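Local coordinates for putative tetR-family transcriptional regulatory protein (Streptomyces coelicolor, PDB 2DG8) that probably binds DNA through a helix-turn-helix domain as a dimeric transcriptional regulator of the TetR family, at residues Ala17-Ile22 and Ser100-Val105; Tyr48-Ile53 and Leu57-Gly62; Leu92-Ser97 and Ala168-Ala173. All blocks are in the same frame, centred on the assembly; numbering follows the deposited sequence.

Contact 1. Residues Ala17-Ile22 and Ser100-Val105; sequences ATLDLI and SQRDLV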
# COMPACT_ATOMS: atom_id res chain seq x y z
N ALA A 17 0.05 2.46 22.83
CA ALA A 17 1.28 3.25 22.80
C ALA A 17 2.21 2.75 21.70
O ALA A 17 2.94 3.53 21.08
CB ALA A 17 1.97 3.18 24.16
N THR A 18 2.18 1.44 21.47
CA THR A 18 3.00 0.84 20.43
C THR A 18 2.53 1.35 19.06
O THR A 18 3.34 1.67 18.19
CB THR A 18 2.88 -0.70 20.46
OG1 THR A 18 3.19 -1.18 21.77
CG2 THR A 18 3.85 -1.33 19.46
N LEU A 19 1.22 1.42 18.89
CA LEU A 19 0.60 1.90 17.65
C LEU A 19 0.93 3.39 17.47
O LEU A 19 1.31 3.80 16.38
CB LEU A 19 -0.92 1.69 17.72
CG LEU A 19 -1.58 0.65 16.80
CD1 LEU A 19 -0.58 -0.36 16.24
CD2 LEU A 19 -2.69 -0.03 17.58
N ASP A 20 0.78 4.17 18.53
CA ASP A 20 1.10 5.60 18.49
C ASP A 20 2.55 5.75 18.03
O ASP A 20 2.85 6.52 17.11
CB ASP A 20 0.97 6.23 19.89
CG ASP A 20 -0.47 6.38 20.35
OD1 ASP A 20 -0.67 6.67 21.55
OD2 ASP A 20 -1.40 6.22 19.52
N LEU A 21 3.45 5.02 18.69
CA LEU A 21 4.87 5.06 18.37
C LEU A 21 5.15 4.75 16.90
O LEU A 21 5.84 5.50 16.22
CB LEU A 21 5.63 4.08 19.28
CG LEU A 21 7.17 3.98 19.20
CD1 LEU A 21 7.59 3.30 17.90
CD2 LEU A 21 7.78 5.38 19.30
N ILE A 22 4.61 3.64 16.40
CA ILE A 22 4.84 3.27 15.00
C ILE A 22 4.31 4.35 14.06
O ILE A 22 4.99 4.76 13.12
CB ILE A 22 4.17 1.90 14.67
CG1 ILE A 22 4.86 0.78 15.45
CG2 ILE A 22 4.25 1.61 13.17
CD1 ILE A 22 4.21 -0.58 15.27
N SER A 100 -8.10 9.83 8.37
CA SER A 100 -7.06 9.64 9.38
C SER A 100 -5.69 9.35 8.78
O SER A 100 -5.46 8.28 8.23
CB SER A 100 -7.46 8.50 10.32
OG SER A 100 -6.38 8.11 11.16
N GLN A 101 -4.77 10.31 8.88
CA GLN A 101 -3.43 10.09 8.37
C GLN A 101 -2.74 9.02 9.21
O GLN A 101 -1.92 8.26 8.70
CB GLN A 101 -2.61 11.40 8.39
CG GLN A 101 -1.14 11.21 8.00
CD GLN A 101 -0.42 12.52 7.75
OE1 GLN A 101 -0.62 13.50 8.48
NE2 GLN A 101 0.44 12.55 6.73
N ARG A 102 -3.09 8.95 10.49
CA ARG A 102 -2.52 7.96 11.40
C ARG A 102 -2.89 6.55 10.91
O ARG A 102 -2.05 5.66 10.89
CB ARG A 102 -3.07 8.17 12.82
CG ARG A 102 -2.80 7.02 13.79
CD ARG A 102 -3.99 6.84 14.72
NE ARG A 102 -3.81 5.75 15.68
CZ ARG A 102 -2.95 5.79 16.70
NH1 ARG A 102 -2.86 4.75 17.52
NH2 ARG A 102 -2.19 6.86 16.90
N ASP A 103 -4.14 6.37 10.53
CA ASP A 103 -4.59 5.07 10.03
C ASP A 103 -3.91 4.72 8.70
O ASP A 103 -3.51 3.57 8.47
CB ASP A 103 -6.11 5.06 9.89
CG ASP A 103 -6.82 5.03 11.24
OD1 ASP A 103 -8.07 5.12 11.27
OD2 ASP A 103 -6.12 4.90 12.27
N LEU A 104 -3.77 5.71 7.82
CA LEU A 104 -3.12 5.49 6.54
C LEU A 104 -1.67 5.05 6.77
O LEU A 104 -1.19 4.11 6.14
CB LEU A 104 -3.14 6.78 5.71
CG LEU A 104 -2.31 6.81 4.42
CD1 LEU A 104 -2.87 5.81 3.40
CD2 LEU A 104 -2.33 8.23 3.86
N VAL A 105 -0.98 5.74 7.67
CA VAL A 105 0.42 5.41 7.98
C VAL A 105 0.55 4.02 8.61
O VAL A 105 1.45 3.25 8.23
CB VAL A 105 1.03 6.49 8.95
CG1 VAL A 105 2.42 6.06 9.42
CG2 VAL A 105 1.11 7.83 8.23
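Asp20 and Arg102 mark the closest approach of two helical segments, Ala17-Ile22 and Ser100-Val105, their CA atoms 8.3 Å apart. In this all-helical TetR-type fold the pair joins helix 10-25, the first helix of the DNA-binding domain, to helix 101-116 of the C-terminal domain, the gap being spanned by the long side chain of Arg102, which meets the short Asp20. Arg102 bridges most of it: CG lies trans to the backbone N, the chain bends at chi2, and the guanidinium arrives beside helix 10-25. There it forms a salt bridge that is end-on but not of the paired two-oxygen kind, because NH1 and NH2 converge on a single carboxylate oxygen, Asp20 OD2. Arg102 NH2 lies 2.8 Å from Asp20 OD2 and comes from the anti side, somewhat out of the carboxylate plane; Arg102 NH1 approaches nearly along the C-O axis, from the other face of that plane. Sharing one acceptor bends both bonds, with N-H...O angles of 139° and 136°. Carboxylate and guanidinium planes stand 77° apart, although OD2 itself remains near the plane of the guanidinium. Helix 101-116 starts with Ser100 as N-cap, its OG accepting from Asp103 N at 2.9 Å. Val105, one turn beyond Arg102, packs on Arg116 of the second subunit. Beside the salt bridge, Leu19 CB approaches the guanidinium obliquely, 3.6 Å from Arg102 NH1.

Contact 2. Residues Tyr48-Ile53 and Leu57-Gly62; sequences YHFTGI and LREAFG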
# COMPACT_ATOMS: atom_id res chain seq x y z
N TYR A 48 6.49 -8.34 31.17
CA TYR A 48 5.57 -9.04 32.05
C TYR A 48 4.39 -9.53 31.20
O TYR A 48 3.91 -10.66 31.36
CB TYR A 48 5.05 -8.10 33.14
CG TYR A 48 4.04 -8.77 34.06
CD1 TYR A 48 4.44 -9.30 35.29
CD2 TYR A 48 2.71 -8.91 33.68
CE1 TYR A 48 3.54 -9.97 36.11
CE2 TYR A 48 1.80 -9.59 34.49
CZ TYR A 48 2.22 -10.11 35.70
OH TYR A 48 1.33 -10.79 36.49
N HIS A 49 3.95 -8.67 30.29
CA HIS A 49 2.80 -8.94 29.43
C HIS A 49 3.10 -9.53 28.06
O HIS A 49 2.23 -10.15 27.46
CB HIS A 49 2.00 -7.65 29.22
CG HIS A 49 1.36 -7.13 30.46
ND1 HIS A 49 0.22 -7.68 30.99
CD2 HIS A 49 1.72 -6.13 31.30
CE1 HIS A 49 -0.11 -7.04 32.10
NE2 HIS A 49 0.79 -6.09 32.31
N PHE A 50 4.31 -9.32 27.56
CA PHE A 50 4.65 -9.81 26.23
C PHE A 50 5.92 -10.64 26.18
O PHE A 50 6.94 -10.28 26.78
CB PHE A 50 4.78 -8.61 25.28
CG PHE A 50 3.51 -7.82 25.15
CD1 PHE A 50 2.54 -8.20 24.22
CD2 PHE A 50 3.27 -6.73 25.97
CE1 PHE A 50 1.34 -7.49 24.13
CE2 PHE A 50 2.07 -6.01 25.88
CZ PHE A 50 1.10 -6.40 24.95
N THR A 51 5.86 -11.76 25.46
CA THR A 51 6.99 -12.66 25.34
C THR A 51 8.14 -12.05 24.56
O THR A 51 9.29 -12.46 24.70
CB THR A 51 6.58 -13.99 24.66
OG1 THR A 51 6.16 -13.73 23.31
CG2 THR A 51 5.43 -14.64 25.43
N GLY A 52 7.83 -11.07 23.72
CA GLY A 52 8.86 -10.43 22.92
C GLY A 52 8.23 -9.41 21.98
O GLY A 52 7.01 -9.25 21.97
N ILE A 53 9.06 -8.75 21.18
CA ILE A 53 8.59 -7.72 20.26
C ILE A 53 7.65 -8.24 19.18
O ILE A 53 6.75 -7.52 18.74
CB ILE A 53 9.78 -6.99 19.58
CG1 ILE A 53 9.53 -5.48 19.60
CG2 ILE A 53 9.94 -7.45 18.14
CD1 ILE A 53 9.72 -4.84 20.97
N LEU A 57 4.13 -6.76 18.47
CA LEU A 57 3.78 -6.23 17.15
C LEU A 57 2.57 -6.93 16.54
O LEU A 57 1.71 -6.29 15.93
CB LEU A 57 4.97 -6.34 16.19
CG LEU A 57 6.14 -5.38 16.45
CD1 LEU A 57 7.18 -5.55 15.36
CD2 LEU A 57 5.64 -3.95 16.49
N ARG A 58 2.49 -8.24 16.72
CA ARG A 58 1.37 -8.99 16.18
C ARG A 58 0.08 -8.56 16.86
O ARG A 58 -0.94 -8.36 16.19
CB ARG A 58 1.59 -10.49 16.36
CG ARG A 58 2.78 -11.04 15.55
CD ARG A 58 3.03 -12.52 15.82
NE ARG A 58 2.06 -13.38 15.16
CZ ARG A 58 2.05 -13.63 13.85
NH1 ARG A 58 2.96 -13.08 13.06
NH2 ARG A 58 1.13 -14.43 13.33
N GLU A 59 0.12 -8.39 18.18
CA GLU A 59 -1.07 -7.97 18.91
C GLU A 59 -1.43 -6.52 18.64
O GLU A 59 -2.60 -6.16 18.63
CB GLU A 59 -0.91 -8.20 20.42
CG GLU A 59 -0.69 -9.66 20.80
CD GLU A 59 -1.06 -9.96 22.25
OE1 GLU A 59 -0.47 -10.89 22.83
OE2 GLU A 59 -1.97 -9.29 22.79
N ALA A 60 -0.41 -5.67 18.42
CA ALA A 60 -0.65 -4.26 18.13
C ALA A 60 -1.31 -4.06 16.77
O ALA A 60 -2.31 -3.36 16.65
CB ALA A 60 0.66 -3.48 18.19
N PHE A 61 -0.73 -4.67 15.74
CA PHE A 61 -1.27 -4.54 14.39
C PHE A 61 -2.58 -5.30 14.25
O PHE A 61 -3.40 -5.00 13.37
CB PHE A 61 -0.25 -5.04 13.36
CG PHE A 61 0.80 -4.01 13.01
CD1 PHE A 61 2.15 -4.30 13.16
CD2 PHE A 61 0.44 -2.77 12.49
CE1 PHE A 61 3.13 -3.37 12.79
CE2 PHE A 61 1.40 -1.83 12.12
CZ PHE A 61 2.76 -2.13 12.27
N GLY A 62 -2.78 -6.28 15.12
CA GLY A 62 -4.01 -7.04 15.10
C GLY A 62 -5.10 -6.13 15.64
O GLY A 62 -6.23 -6.16 15.16
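Leu57 and Ile53 meet through backbone and side chain alike. Leu57 N donates to Ile53 O at 2.7 Å and 163°, an i to i+4 backbone bond in the first turn of helix 53-77, and Leu57 CG rests 3.2 Å from the same oxygen, Ile53 O. Their apolar ends touch more loosely, Ile53 CG2 lying 4.4 Å from Leu57 CD1. The second meeting is between Phe50 and Glu59: the ring turns its edge to the carboxylate, with Phe50 CE1 3.9 Å from Glu59 CD, and the two planes are inclined by 63°. With CG trans to the carbonyl carbon (chi1 -62°) and an extended chain beyond it, Glu59 can reach this edge. The carboxylate is not held by the ring, however; its strong partner is Arg11, which forms a salt bridge with Glu59 OE2, makes a cation-pi contact with Phe50 and donates to His49 O. Further out, Ile14 and Leu15 of helix 10-25 pack against Phe50, while Gly52 serves as N-cap of helix 53-77. The arrangement belongs to the TetR DNA-binding domain, where the short loop Phe50-Gly52 links helix 44-49, probably the recognition helix of the helix-turn-helix, to the long helix 53-77.

Contact 3. Residues Leu92-Ser97 and Ala168-Ala173; sequences LVHELS and ALTLEA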
# COMPACT_ATOMS: atom_id res chain seq x y z
N LEU A 92 -16.87 4.47 2.31
CA LEU A 92 -15.77 3.78 2.97
C LEU A 92 -14.44 4.19 2.33
O LEU A 92 -13.49 4.53 3.02
CB LEU A 92 -15.95 2.27 2.83
CG LEU A 92 -15.58 1.30 3.95
CD1 LEU A 92 -15.47 -0.09 3.34
CD2 LEU A 92 -14.28 1.68 4.63
N VAL A 93 -14.39 4.14 1.00
CA VAL A 93 -13.19 4.49 0.27
C VAL A 93 -12.72 5.90 0.56
O VAL A 93 -11.53 6.12 0.80
CB VAL A 93 -13.39 4.34 -1.25
CG1 VAL A 93 -12.28 5.08 -2.00
CG2 VAL A 93 -13.39 2.87 -1.64
N HIS A 94 -13.63 6.87 0.52
CA HIS A 94 -13.23 8.24 0.78
C HIS A 94 -12.82 8.48 2.23
O HIS A 94 -11.85 9.19 2.51
CB HIS A 94 -14.33 9.21 0.33
CG HIS A 94 -14.41 9.35 -1.16
ND1 HIS A 94 -14.36 10.57 -1.80
CD2 HIS A 94 -14.45 8.42 -2.15
CE1 HIS A 94 -14.36 10.39 -3.10
NE2 HIS A 94 -14.41 9.10 -3.35
N GLU A 95 -13.53 7.87 3.16
CA GLU A 95 -13.17 8.04 4.56
C GLU A 95 -11.78 7.45 4.84
O GLU A 95 -10.95 8.08 5.48
CB GLU A 95 -14.21 7.36 5.47
CG GLU A 95 -13.90 7.52 6.95
CD GLU A 95 -14.97 6.92 7.84
OE1 GLU A 95 -16.17 7.08 7.54
OE2 GLU A 95 -14.60 6.30 8.86
N LEU A 96 -11.52 6.24 4.35
CA LEU A 96 -10.23 5.60 4.58
C LEU A 96 -9.07 6.31 3.90
O LEU A 96 -7.94 6.24 4.37
CB LEU A 96 -10.24 4.15 4.08
CG LEU A 96 -11.18 3.10 4.68
CD1 LEU A 96 -11.12 1.86 3.78
CD2 LEU A 96 -10.76 2.75 6.11
N SER A 97 -9.34 6.98 2.79
CA SER A 97 -8.28 7.67 2.07
C SER A 97 -7.92 9.04 2.62
O SER A 97 -6.82 9.53 2.36
CB SER A 97 -8.64 7.83 0.59
OG SER A 97 -9.65 8.80 0.40
N ALA A 168 -17.88 10.39 -7.84
CA ALA A 168 -18.55 9.84 -9.02
C ALA A 168 -17.68 8.76 -9.66
O ALA A 168 -18.16 7.70 -10.03
CB ALA A 168 -18.83 10.96 -10.04
N LEU A 169 -16.38 9.04 -9.77
CA LEU A 169 -15.44 8.08 -10.34
C LEU A 169 -15.35 6.86 -9.42
O LEU A 169 -15.28 5.74 -9.89
CB LEU A 169 -14.06 8.75 -10.49
CG LEU A 169 -12.93 8.02 -11.22
CD1 LEU A 169 -12.37 6.91 -10.34
CD2 LEU A 169 -13.43 7.48 -12.54
N THR A 170 -15.35 7.09 -8.11
CA THR A 170 -15.29 5.98 -7.16
C THR A 170 -16.55 5.12 -7.28
O THR A 170 -16.49 3.90 -7.35
CB THR A 170 -15.16 6.49 -5.69
OG1 THR A 170 -13.92 7.20 -5.52
CG2 THR A 170 -15.19 5.30 -4.71
N LEU A 171 -17.70 5.78 -7.33
CA LEU A 171 -18.96 5.06 -7.41
C LEU A 171 -19.09 4.26 -8.70
O LEU A 171 -19.62 3.15 -8.69
CB LEU A 171 -20.12 6.05 -7.29
CG LEU A 171 -21.47 5.43 -6.93
CD1 LEU A 171 -21.37 4.70 -5.58
CD2 LEU A 171 -22.51 6.54 -6.87
N GLU A 172 -18.58 4.80 -9.81
CA GLU A 172 -18.65 4.09 -11.09
C GLU A 172 -17.81 2.81 -11.08
O GLU A 172 -18.25 1.77 -11.55
CB GLU A 172 -18.19 4.99 -12.24
CG GLU A 172 -18.52 4.40 -13.61
CD GLU A 172 -18.02 5.26 -14.76
OE1 GLU A 172 -16.79 5.30 -15.00
OE2 GLU A 172 -18.86 5.90 -15.43
N ALA A 173 -16.59 2.89 -10.56
CA ALA A 173 -15.72 1.72 -10.51
C ALA A 173 -16.40 0.64 -9.68
O ALA A 173 -16.41 -0.54 -10.03
CB ALA A 173 -14.36 2.08 -9.91
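Val93 and Thr170 face each other where two helical segments, Leu92-Ser97 and Ala168-Ala173, come nearest, with a CA separation of 7.9 Å. Both belong to the helical C-terminal domain of the TetR fold: the first lies on helix 82-98, the second on helix 167-177 near the end of the chain. Thr170 carries the whole of one side, and its two branches do different work. The methyl CG2, trans to the backbone N, meets Val93 tip to tip, Thr170 CG2 lying 4.0 Å from Val93 CG1. The hydroxyl, trans instead to the carbonyl carbon (chi1 -64°), is turned to the His94 ring, where His94 NE2 and Thr170 OG1 share a hydrogen bond of 2.9 Å with an angle of 151°; either group could be the donor. OG1 sits at the edge of the imidazole, near its plane. His94 CD2, next to NE2 in the ring, lies 3.6 Å from Thr170 OG1, and the two side chains slide past each other in opposite directions. This hydroxyl is a small polar hub within a buried contact, since it is hydrogen-bonded as well to His165 NE2, with a weaker bond to Gly166 O just before the helix. Two imidazoles thus meet at one threonine, which ties both helix 82-98 and the turn before helix 167-177 to the same atom. Around them, Leu154 of helix 141-159 packs on both Val93 and Thr170, and Arg158 of that helix lies against His94. One turn along, Ser97 OG donates back to His94 O at 3.1 Å and also hydrogen-bonds Arg158 NH2.

Contact 1 lies nearest the centre of the chain; contacts 2 and 3 lie on opposite sides of that centre. Contacts 1 and 2, their centres about 16 Å apart, touch directly: Ile22 CD1 packs 3.7 Å from Phe61 CZ, and Leu19 CD2 lies 3.5 Å from Ala60 O. Contact 2 is nested along the chain within contact 1; helix 10-25 packs on helix 53-77 as well as helix 101-116. Contacts 2 and 3 do not touch, their nearest atoms being about 13 Å apart. Contacts 1 and 3, about 22 Å apart between centres, are joined through successive helices 82-98 and 101-116, and both reach the second subunit.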